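Local coordinates for MSHA biogenesis protein MshE (Vibrio cholerae, PDB 5HTL), which binds the second messenger cyclic di-GMP through its MshEN domain and probably takes part in building the MSHA pilus, at residues G40-L43 against I44-G47; S50-Q53 against L54-L58; M106-P109 against A110-F113. All blocks are in the same frame, centred on the assembly; numbering follows the deposited sequence.

How the interactions relate
All three contacts are local, and each reaches the same cyclic di-GMP molecule with different chemistry. Interaction 1, partly buried on helix 39-45, offers backbone N-H groups to one guanine; interaction 2, a more exposed contact at the start of helix 51-62, sends leucine methyls to that same base and keeps its polar capping box apart from the ligand. These two helices follow each other in the chain and touch where Ile44 and Asp41 pack on Leu54 and Ile44 on Glu51. Interaction 3, partly buried in the loop between strand 101-106 and helix 112-121, touches neither of the others; its carboxylate accepts a hydrogen bond from the exocyclic amino group of the base. Its centre lies about 18 Å from that of interaction 1.

Interaction 1 of 3, residues G40-L43 against I44-G47; sequences GDTL and ISLG. With C2E (9,9'-[(2R,3R,3aS,5S,7aR,9R,10R,10aS,12S,14aR)-3,5,10,12-tetrahydroxy-5,12-dioxidooctahydro-2H,7H-difuro[3,2-d:3',2'-j][1,3,7,9,2,8]tetraoxadiphosphacyclododecine-2,9-diyl]bis(2-amino-1,9-dihydro-6H-purin-6-one)), chain C.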
loop_
_atom_site.group_PDB
_atom_site.type_symbol
_atom_site.label_atom_id
_atom_site.label_comp_id
_atom_site.label_asym_id
_atom_site.label_seq_id
_atom_site.Cartn_x
_atom_site.Cartn_y
_atom_site.Cartn_z
ATOM N N GLY A 40 0.235 -3.523 19.477
ATOM C CA GLY A 40 -0.715 -4.570 19.134
ATOM C C GLY A 40 -0.464 -5.829 19.943
ATOM O O GLY A 40 -1.386 -6.403 20.535
ATOM N N ASP A 41 0.794 -6.260 19.979
ATOM C CA ASP A 41 1.171 -7.448 20.740
ATOM C C ASP A 41 0.927 -7.253 22.242
ATOM O O ASP A 41 0.586 -8.195 22.953
ATOM C CB ASP A 41 2.623 -7.836 20.429
ATOM C CG ASP A 41 2.784 -8.477 19.045
ATOM O OD1 ASP A 41 1.822 -9.094 18.529
ATOM O OD2 ASP A 41 3.890 -8.372 18.476
ATOM N N THR A 42 1.072 -6.023 22.727
ATOM C CA THR A 42 0.754 -5.734 24.126
ATOM C C THR A 42 -0.745 -5.873 24.403
ATOM O O THR A 42 -1.155 -6.482 25.394
ATOM C CB THR A 42 1.254 -4.347 24.547
ATOM O OG1 THR A 42 2.674 -4.277 24.315
ATOM C CG2 THR A 42 1.000 -4.113 26.020
ATOM N N LEU A 43 -1.558 -5.306 23.524
ATOM C CA LEU A 43 -3.002 -5.474 23.599
ATOM C C LEU A 43 -3.429 -6.941 23.539
ATOM O O LEU A 43 -4.328 -7.360 24.267
ATOM C CB LEU A 43 -3.661 -4.670 22.483
ATOM C CG LEU A 43 -3.598 -3.156 22.675
ATOM C CD1 LEU A 43 -3.895 -2.471 21.361
ATOM C CD2 LEU A 43 -4.569 -2.715 23.763
ATOM N N ILE A 44 -2.774 -7.734 22.692
ATOM C CA ILE A 44 -3.064 -9.169 22.610
ATOM C C ILE A 44 -2.679 -9.892 23.901
ATOM O O ILE A 44 -3.429 -10.729 24.411
ATOM C CB ILE A 44 -2.324 -9.819 21.429
ATOM C CG1 ILE A 44 -2.920 -9.340 20.113
ATOM C CG2 ILE A 44 -2.422 -11.349 21.505
ATOM C CD1 ILE A 44 -2.115 -9.772 18.900
ATOM N N SER A 45 -1.515 -9.554 24.441
ATOM C CA SER A 45 -1.060 -10.150 25.691
ATOM C C SER A 45 -2.036 -9.888 26.838
ATOM O O SER A 45 -2.231 -10.746 27.703
ATOM C CB SER A 45 0.337 -9.637 26.041
ATOM O OG SER A 45 0.292 -8.375 26.679
ATOM N N LEU A 46 -2.656 -8.709 26.828
ATOM C CA LEU A 46 -3.610 -8.317 27.861
ATOM C C LEU A 46 -5.001 -8.884 27.595
ATOM O O LEU A 46 -5.887 -8.773 28.445
ATOM C CB LEU A 46 -3.664 -6.787 27.969
ATOM C CG LEU A 46 -2.434 -6.132 28.609
ATOM C CD1 LEU A 46 -2.356 -4.651 28.295
ATOM C CD2 LEU A 46 -2.458 -6.347 30.111
ATOM N N GLY A 47 -5.199 -9.482 26.423
ATOM C CA GLY A 47 -6.455 -10.146 26.106
ATOM C C GLY A 47 -7.515 -9.231 25.518
ATOM O O GLY A 47 -8.682 -9.614 25.399
HETATM P P1 C2E C . 1.779 3.730 14.887
HETATM O O2P C2E C . 0.408 3.107 14.984
HETATM O O1P C2E C . 1.785 4.997 14.058
HETATM O "O5'" C2E C . 2.287 4.016 16.356
HETATM C "C5'" C2E C . 3.569 4.456 16.710
HETATM C "C4'" C2E C . 3.857 4.394 18.139
HETATM O "O4'" C2E C . 3.001 5.230 18.856
HETATM C "C3'" C2E C . 3.639 3.014 18.696
HETATM O "O3'" C2E C . 4.850 2.297 18.696
HETATM C "C2'" C2E C . 3.088 3.233 19.959
HETATM O "O2'" C2E C . 4.124 3.234 20.965
HETATM C "C1'" C2E C . 2.398 4.545 19.914
HETATM N N9 C2E C . 1.011 4.395 19.599
HETATM C C8 C2E C . 0.256 3.692 18.758
HETATM N N7 C2E C . -1.007 4.081 18.971
HETATM C C5 C2E C . -1.027 5.034 19.950
HETATM C C6 C2E C . -2.079 5.757 20.525
HETATM O O6 C2E C . -3.351 5.552 20.130
HETATM N N1 C2E C . -1.808 6.648 21.486
HETATM C C2 C2E C . -0.545 6.850 21.873
HETATM N N2 C2E C . -0.322 7.815 22.904
HETATM N N3 C2E C . 0.505 6.182 21.346
HETATM C C4 C2E C . 0.300 5.261 20.378
HETATM P P11 C2E C . 4.882 0.737 18.378
HETATM O O21 C2E C . 6.271 0.180 18.643
HETATM O O11 C2E C . 3.917 0.069 19.314
HETATM O O5A C2E C . 4.363 0.432 16.938
HETATM C C5A C2E C . 5.035 0.910 15.784
HETATM C C4A C2E C . 4.288 0.858 14.553
HETATM O O4A C2E C . 4.075 -0.540 14.152
HETATM C C3A C2E C . 2.924 1.418 14.678
HETATM O O3A C2E C . 2.807 2.743 14.200
HETATM C C2A C2E C . 2.045 0.508 13.916
HETATM O O2A C2E C . 1.907 0.849 12.595
HETATM C C1A C2E C . 2.707 -0.822 13.977
HETATM N N91 C2E C . 2.343 -1.729 15.059
HETATM C C81 C2E C . 1.891 -1.437 16.294
HETATM N N71 C2E C . 1.719 -2.575 16.990
HETATM C C51 C2E C . 2.074 -3.612 16.194
HETATM C C61 C2E C . 2.128 -5.003 16.332
HETATM O O61 C2E C . 1.766 -5.638 17.508
HETATM N N11 C2E C . 2.540 -5.747 15.308
HETATM C C21 C2E C . 2.905 -5.188 14.158
HETATM N N21 C2E C . 3.320 -6.064 13.136
HETATM N N31 C2E C . 2.884 -3.863 13.972
HETATM C C41 C2E C . 2.472 -3.066 14.981
#
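Helix 39-45 meets a guanine of cyclic di-GMP through the backbone of its first turn and closes at its other end in a Schellman motif. Gly40 O receives the N-H of Ile44 at 2.9 Å, while Gly40 N points at the base, giving its own hydrogen to N71 of the ligand over 3.0 Å in a nearly straight bond (166°). The next amide, Asp41 N, makes a weak, bent bond to the ligand's O61, so two successive N-H groups read the Hoogsteen edge of the guanine. The Asp41 carboxylate lies beside the same oxygen, CG 3.4 Å from O61. Ile44 runs alongside Asp41, its CD1 4.0 Å from Asp41 OD1. Further along, Ser45 OG bonds to Thr42 O at 2.7 Å. That carbonyl also accepts from Leu46 N. The serine hydroxyl folds back because it sits between its backbone N and carbonyl carbon (chi1 82°). Thr42 OG1 is bonded to Arg38 O, leaving CG2 to run beside Leu46 CD1. Gly47, the first residue to leave helical angles, has positive phi and gives its N-H to Ile44 O at 3.0 Å. Leu43 and Leu46 pack on Ala28 of helix 22-32.

Interaction 2 of 3, residues S50-Q53 against L54-L58; sequences SETQ and LLNFL. With C2E (9,9'-[(2R,3R,3aS,5S,7aR,9R,10R,10aS,12S,14aR)-3,5,10,12-tetrahydroxy-5,12-dioxidooctahydro-2H,7H-difuro[3,2-d:3',2'-j][1,3,7,9,2,8]tetraoxadiphosphacyclododecine-2,9-diyl]bis(2-amino-1,9-dihydro-6H-purin-6-one)), chain C.
Leu54 N reaches Ser50 O at 2.9 Å, the first of four backbone bonds between 50-53 and 54-58 in the opening turns of helix 51-62; Leu55, Asn56 and Phe57 bond in the same i to i+4 pattern to Glu51, Thr52 and Gln53. Ser50 and Gln53 form a capping box at the helix start. Ser50, the N-cap residue, accepts the N-H of Gln53 on OG at 3.1 Å (165°), and Gln53 OE1 in turn accepts the N-H of Ser50 at 2.8 Å in the carbonyl plane, on a lone pair. Gln53 CG lies beside the backbone N and the chain then runs out straight (chi2 175°), which brings OE1 back to Ser50 N.

Van der Waals contacts lie along the flanks. Thr52 and Asn56 lie side by side, with CG2 3.7 Å from ND2. The Phe57 ring turns an edge to the backbone: CD2 stands 3.0 Å from Gln53 O, which lies near the ring plane, while the ring packs on Leu13 and Leu14 of helix 10-16.

Ligand contacts are made by methyl groups over one face of the guanine. Leu54 CD2 lies above the plane at its rim, 3.5 Å from O61, and Leu58, one helical turn on, sets CD1 3.5 Å from C21 with CD2 near N31 and C41. Hydrogen bonding here thus organises the helix start, whereas the base meets hydrocarbon, a contact that would rest on shape and dispersion; hydrogen bonds to the base edges come from other residues.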
loop_
_atom_site.group_PDB
_atom_site.type_symbol
_atom_site.label_atom_id
_atom_site.label_comp_id
_atom_site.label_asym_id
_atom_site.label_seq_id
_atom_site.Cartn_x
_atom_site.Cartn_y
_atom_site.Cartn_z
ATOM N N SER A 50 -7.213 -9.833 19.474
ATOM C CA SER A 50 -6.741 -11.121 18.960
ATOM C C SER A 50 -5.732 -10.944 17.820
ATOM O O SER A 50 -5.598 -9.854 17.249
ATOM C CB SER A 50 -7.909 -11.947 18.441
ATOM O OG SER A 50 -8.397 -11.403 17.231
ATOM N N GLU A 51 -5.036 -12.025 17.476
ATOM C CA GLU A 51 -4.101 -11.999 16.354
ATOM C C GLU A 51 -4.781 -11.654 15.035
ATOM O O GLU A 51 -4.236 -10.895 14.236
ATOM C CB GLU A 51 -3.361 -13.332 16.239
ATOM C CG GLU A 51 -2.449 -13.631 17.419
ATOM C CD GLU A 51 -1.140 -12.844 17.407
ATOM O OE1 GLU A 51 -0.322 -13.060 18.324
ATOM O OE2 GLU A 51 -0.917 -12.021 16.492
ATOM N N THR A 52 -5.971 -12.196 14.816
ATOM C CA THR A 52 -6.712 -11.952 13.591
ATOM C C THR A 52 -7.132 -10.488 13.511
ATOM O O THR A 52 -7.012 -9.849 12.463
ATOM C CB THR A 52 -7.958 -12.849 13.509
ATOM O OG1 THR A 52 -7.554 -14.228 13.560
ATOM C CG2 THR A 52 -8.736 -12.586 12.219
ATOM N N GLN A 53 -7.625 -9.958 14.625
ATOM C CA GLN A 53 -7.991 -8.546 14.683
ATOM C C GLN A 53 -6.806 -7.643 14.400
ATOM O O GLN A 53 -6.931 -6.678 13.642
ATOM C CB GLN A 53 -8.560 -8.190 16.053
ATOM C CG GLN A 53 -9.953 -8.704 16.316
ATOM C CD GLN A 53 -10.387 -8.413 17.730
ATOM O OE1 GLN A 53 -9.622 -8.612 18.678
ATOM N NE2 GLN A 53 -11.612 -7.936 17.888
ATOM N N LEU A 54 -5.666 -7.939 15.011
ATOM C CA LEU A 54 -4.458 -7.165 14.742
ATOM C C LEU A 54 -4.078 -7.182 13.257
ATOM O O LEU A 54 -3.775 -6.133 12.681
ATOM C CB LEU A 54 -3.294 -7.643 15.609
ATOM C CG LEU A 54 -1.950 -6.935 15.370
ATOM C CD1 LEU A 54 -2.108 -5.422 15.582
ATOM C CD2 LEU A 54 -0.854 -7.526 16.255
ATOM N N LEU A 55 -4.104 -8.368 12.653
ATOM C CA LEU A 55 -3.836 -8.539 11.229
ATOM C C LEU A 55 -4.740 -7.637 10.381
ATOM O O LEU A 55 -4.269 -6.871 9.521
ATOM C CB LEU A 55 -4.070 -10.008 10.862
ATOM C CG LEU A 55 -3.909 -10.478 9.416
ATOM C CD1 LEU A 55 -2.462 -10.752 9.100
ATOM C CD2 LEU A 55 -4.724 -11.726 9.195
ATOM N N ASN A 56 -6.038 -7.705 10.650
ATOM C CA ASN A 56 -7.011 -6.957 9.875
ATOM C C ASN A 56 -6.868 -5.439 10.030
ATOM O O ASN A 56 -7.033 -4.691 9.069
ATOM C CB ASN A 56 -8.436 -7.396 10.238
ATOM C CG ASN A 56 -8.752 -8.809 9.771
ATOM O OD1 ASN A 56 -8.203 -9.289 8.780
ATOM N ND2 ASN A 56 -9.645 -9.481 10.489
ATOM N N PHE A 57 -6.564 -4.979 11.238
ATOM C CA PHE A 57 -6.452 -3.541 11.461
ATOM C C PHE A 57 -5.100 -2.940 11.102
ATOM O O PHE A 57 -5.035 -1.766 10.736
ATOM C CB PHE A 57 -6.961 -3.156 12.855
ATOM C CG PHE A 57 -8.438 -3.314 12.978
ATOM C CD1 PHE A 57 -9.279 -2.362 12.443
ATOM C CD2 PHE A 57 -8.986 -4.443 13.542
ATOM C CE1 PHE A 57 -10.648 -2.505 12.519
ATOM C CE2 PHE A 57 -10.359 -4.601 13.608
ATOM C CZ PHE A 57 -11.182 -3.630 13.095
ATOM N N LEU A 58 -4.035 -3.738 11.163
ATOM C CA LEU A 58 -2.764 -3.319 10.569
ATOM C C LEU A 58 -2.960 -3.129 9.066
ATOM O O LEU A 58 -2.500 -2.147 8.489
ATOM C CB LEU A 58 -1.676 -4.360 10.827
ATOM C CG LEU A 58 -1.030 -4.330 12.207
ATOM C CD1 LEU A 58 -0.059 -5.495 12.377
ATOM C CD2 LEU A 58 -0.324 -3.001 12.439
HETATM P P1 C2E C . 1.779 3.730 14.887
HETATM O O2P C2E C . 0.408 3.107 14.984
HETATM O O1P C2E C . 1.785 4.997 14.058
HETATM O "O5'" C2E C . 2.287 4.016 16.356
HETATM C "C5'" C2E C . 3.569 4.456 16.710
HETATM C "C4'" C2E C . 3.857 4.394 18.139
HETATM O "O4'" C2E C . 3.001 5.230 18.856
HETATM C "C3'" C2E C . 3.639 3.014 18.696
HETATM O "O3'" C2E C . 4.850 2.297 18.696
HETATM C "C2'" C2E C . 3.088 3.233 19.959
HETATM O "O2'" C2E C . 4.124 3.234 20.965
HETATM C "C1'" C2E C . 2.398 4.545 19.914
HETATM N N9 C2E C . 1.011 4.395 19.599
HETATM C C8 C2E C . 0.256 3.692 18.758
HETATM N N7 C2E C . -1.007 4.081 18.971
HETATM C C5 C2E C . -1.027 5.034 19.950
HETATM C C6 C2E C . -2.079 5.757 20.525
HETATM O O6 C2E C . -3.351 5.552 20.130
HETATM N N1 C2E C . -1.808 6.648 21.486
HETATM C C2 C2E C . -0.545 6.850 21.873
HETATM N N2 C2E C . -0.322 7.815 22.904
HETATM N N3 C2E C . 0.505 6.182 21.346
HETATM C C4 C2E C . 0.300 5.261 20.378
HETATM P P11 C2E C . 4.882 0.737 18.378
HETATM O O21 C2E C . 6.271 0.180 18.643
HETATM O O11 C2E C . 3.917 0.069 19.314
HETATM O O5A C2E C . 4.363 0.432 16.938
HETATM C C5A C2E C . 5.035 0.910 15.784
HETATM C C4A C2E C . 4.288 0.858 14.553
HETATM O O4A C2E C . 4.075 -0.540 14.152
HETATM C C3A C2E C . 2.924 1.418 14.678
HETATM O O3A C2E C . 2.807 2.743 14.200
HETATM C C2A C2E C . 2.045 0.508 13.916
HETATM O O2A C2E C . 1.907 0.849 12.595
HETATM C C1A C2E C . 2.707 -0.822 13.977
HETATM N N91 C2E C . 2.343 -1.729 15.059
HETATM C C81 C2E C . 1.891 -1.437 16.294
HETATM N N71 C2E C . 1.719 -2.575 16.990
HETATM C C51 C2E C . 2.074 -3.612 16.194
HETATM C C61 C2E C . 2.128 -5.003 16.332
HETATM O O61 C2E C . 1.766 -5.638 17.508
HETATM N N11 C2E C . 2.540 -5.747 15.308
HETATM C C21 C2E C . 2.905 -5.188 14.158
HETATM N N21 C2E C . 3.320 -6.064 13.136
HETATM N N31 C2E C . 2.884 -3.863 13.972
HETATM C C41 C2E C . 2.472 -3.066 14.981
#

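Interaction 3 of 3, residues M106-P109 against A110-F113; sequences MSDP and ADLF. With C2E (9,9'-[(2R,3R,3aS,5S,7aR,9R,10R,10aS,12S,14aR)-3,5,10,12-tetrahydroxy-5,12-dioxidooctahydro-2H,7H-difuro[3,2-d:3',2'-j][1,3,7,9,2,8]tetraoxadiphosphacyclododecine-2,9-diyl]bis(2-amino-1,9-dihydro-6H-purin-6-one)), chain C.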
loop_
_atom_site.group_PDB
_atom_site.type_symbol
_atom_site.label_atom_id
_atom_site.label_comp_id
_atom_site.label_asym_id
_atom_site.label_seq_id
_atom_site.Cartn_x
_atom_site.Cartn_y
_atom_site.Cartn_z
HETATM N N MSE A 106 4.096 -10.057 3.316
HETATM C CA MSE A 106 4.903 -10.000 4.534
HETATM C C MSE A 106 4.046 -10.237 5.750
HETATM O O MSE A 106 2.869 -9.894 5.762
HETATM C CB MSE A 106 5.552 -8.630 4.683
HETATM C CG MSE A 106 6.554 -8.306 3.621
HETATM SE SE MSE A 106 7.354 -6.595 4.011
HETATM C CE MSE A 106 8.421 -7.075 5.552
ATOM N N SER A 107 4.643 -10.802 6.791
ATOM C CA SER A 107 3.941 -10.975 8.054
ATOM C C SER A 107 3.888 -9.636 8.782
ATOM O O SER A 107 2.944 -9.355 9.519
ATOM C CB SER A 107 4.659 -11.997 8.926
ATOM O OG SER A 107 5.781 -11.410 9.534
ATOM N N ASP A 108 4.896 -8.801 8.565
ATOM C CA ASP A 108 4.929 -7.483 9.195
ATOM C C ASP A 108 5.357 -6.384 8.225
ATOM O O ASP A 108 6.512 -5.989 8.193
ATOM C CB ASP A 108 5.833 -7.500 10.432
ATOM C CG ASP A 108 5.768 -6.210 11.219
ATOM O OD1 ASP A 108 4.949 -5.341 10.869
ATOM O OD2 ASP A 108 6.545 -6.080 12.191
ATOM N N PRO A 109 4.414 -5.871 7.427
ATOM C CA PRO A 109 4.767 -4.797 6.492
ATOM C C PRO A 109 5.081 -3.470 7.202
ATOM O O PRO A 109 5.612 -2.566 6.566
ATOM C CB PRO A 109 3.516 -4.673 5.604
ATOM C CG PRO A 109 2.433 -5.358 6.354
ATOM C CD PRO A 109 3.072 -6.415 7.180
ATOM N N ALA A 110 4.786 -3.380 8.496
ATOM C CA ALA A 110 5.154 -2.217 9.312
ATOM C C ALA A 110 6.609 -2.273 9.787
ATOM O O ALA A 110 7.105 -1.328 10.403
ATOM C CB ALA A 110 4.216 -2.092 10.501
ATOM N N ASP A 111 7.291 -3.377 9.498
ATOM C CA ASP A 111 8.680 -3.563 9.919
ATOM C C ASP A 111 9.613 -2.850 8.945
ATOM O O ASP A 111 10.021 -3.409 7.917
ATOM C CB ASP A 111 9.000 -5.062 9.995
ATOM C CG ASP A 111 10.404 -5.360 10.531
ATOM O OD1 ASP A 111 10.706 -6.554 10.784
ATOM O OD2 ASP A 111 11.223 -4.432 10.694
ATOM N N LEU A 112 9.962 -1.613 9.283
ATOM C CA LEU A 112 10.759 -0.782 8.391
ATOM C C LEU A 112 12.212 -1.223 8.321
ATOM O O LEU A 112 12.883 -1.017 7.312
ATOM C CB LEU A 112 10.661 0.683 8.814
ATOM C CG LEU A 112 9.249 1.267 8.723
ATOM C CD1 LEU A 112 9.247 2.754 9.050
ATOM C CD2 LEU A 112 8.672 1.016 7.338
ATOM N N PHE A 113 12.697 -1.833 9.394
ATOM C CA PHE A 113 14.027 -2.427 9.395
ATOM C C PHE A 113 14.069 -3.543 8.340
ATOM O O PHE A 113 14.984 -3.598 7.519
ATOM C CB PHE A 113 14.345 -2.967 10.792
ATOM C CG PHE A 113 15.794 -3.297 11.005
ATOM C CD1 PHE A 113 16.739 -2.288 11.117
ATOM C CD2 PHE A 113 16.204 -4.612 11.114
ATOM C CE1 PHE A 113 18.069 -2.588 11.320
ATOM C CE2 PHE A 113 17.542 -4.920 11.313
ATOM C CZ PHE A 113 18.467 -3.902 11.422
HETATM P P1 C2E C . 1.779 3.730 14.887
HETATM O O2P C2E C . 0.408 3.107 14.984
HETATM O O1P C2E C . 1.785 4.997 14.058
HETATM O "O5'" C2E C . 2.287 4.016 16.356
HETATM C "C5'" C2E C . 3.569 4.456 16.710
HETATM C "C4'" C2E C . 3.857 4.394 18.139
HETATM O "O4'" C2E C . 3.001 5.230 18.856
HETATM C "C3'" C2E C . 3.639 3.014 18.696
HETATM O "O3'" C2E C . 4.850 2.297 18.696
HETATM C "C2'" C2E C . 3.088 3.233 19.959
HETATM O "O2'" C2E C . 4.124 3.234 20.965
HETATM C "C1'" C2E C . 2.398 4.545 19.914
HETATM N N9 C2E C . 1.011 4.395 19.599
HETATM C C8 C2E C . 0.256 3.692 18.758
HETATM N N7 C2E C . -1.007 4.081 18.971
HETATM C C5 C2E C . -1.027 5.034 19.950
HETATM C C6 C2E C . -2.079 5.757 20.525
HETATM O O6 C2E C . -3.351 5.552 20.130
HETATM N N1 C2E C . -1.808 6.648 21.486
HETATM C C2 C2E C . -0.545 6.850 21.873
HETATM N N2 C2E C . -0.322 7.815 22.904
HETATM N N3 C2E C . 0.505 6.182 21.346
HETATM C C4 C2E C . 0.300 5.261 20.378
HETATM P P11 C2E C . 4.882 0.737 18.378
HETATM O O21 C2E C . 6.271 0.180 18.643
HETATM O O11 C2E C . 3.917 0.069 19.314
HETATM O O5A C2E C . 4.363 0.432 16.938
HETATM C C5A C2E C . 5.035 0.910 15.784
HETATM C C4A C2E C . 4.288 0.858 14.553
HETATM O O4A C2E C . 4.075 -0.540 14.152
HETATM C C3A C2E C . 2.924 1.418 14.678
HETATM O O3A C2E C . 2.807 2.743 14.200
HETATM C C2A C2E C . 2.045 0.508 13.916
HETATM O O2A C2E C . 1.907 0.849 12.595
HETATM C C1A C2E C . 2.707 -0.822 13.977
HETATM N N91 C2E C . 2.343 -1.729 15.059
HETATM C C81 C2E C . 1.891 -1.437 16.294
HETATM N N71 C2E C . 1.719 -2.575 16.990
HETATM C C51 C2E C . 2.074 -3.612 16.194
HETATM C C61 C2E C . 2.128 -5.003 16.332
HETATM O O61 C2E C . 1.766 -5.638 17.508
HETATM N N11 C2E C . 2.540 -5.747 15.308
HETATM C C21 C2E C . 2.905 -5.188 14.158
HETATM N N21 C2E C . 3.320 -6.064 13.136
HETATM N N31 C2E C . 2.884 -3.863 13.972
HETATM C C41 C2E C . 2.472 -3.066 14.981
#
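Two carboxylates, Asp108 and Asp111, sit close together across a single turn, OD2 of Asp108 only 4.4 Å from OD1 of Asp111. Their side chains cross at about a right angle, with the carboxylate planes 42° apart, and the nearest side-chain approach is from Asp108 OD2 to Asp111 CB at 3.4 Å. Each acid has other work. Asp111 OD2 caps the following helix by accepting from Ala114 N, and Asp108 OD1 accepts a hydrogen bond from N21, the exocyclic amino group of cyclic di-GMP, at 2.9 Å (152°). The like charges would be expected to repel, and these N-H partners probably ease the cost.

The turn itself is a type I beta turn running from Asp108 to Asp111, with Pro109 and Ala110 at its corners; it leads from strand 101-106 into helix 112-121, for which Asp111 is the N-cap. Asp111 N closes it on Asp108 O at 3.0 Å. A second, weak bond comes from Ala110 N to Asp108 OD1 at 3.1 Å. Asp108 CG lies opposite its own backbone N (chi1 -173°), a torsion that swings the carboxylate forward over the turn, within reach of both this amide and the guanine. OD1 therefore serves the ligand and the loop together, and the weak bond would help to steady the oxygen that accepts from N21.

Ala110 adds a methyl group to the pocket, its CB 3.4 Å from Asp108 OD1. On the ligand, the ribose oxygen O4A is 4.0 Å from Ala110 CB. Pro109 packs against Leu62 of helix 51-62 and Ile131 of strand 126-131, and Ala110 also touches Leu62.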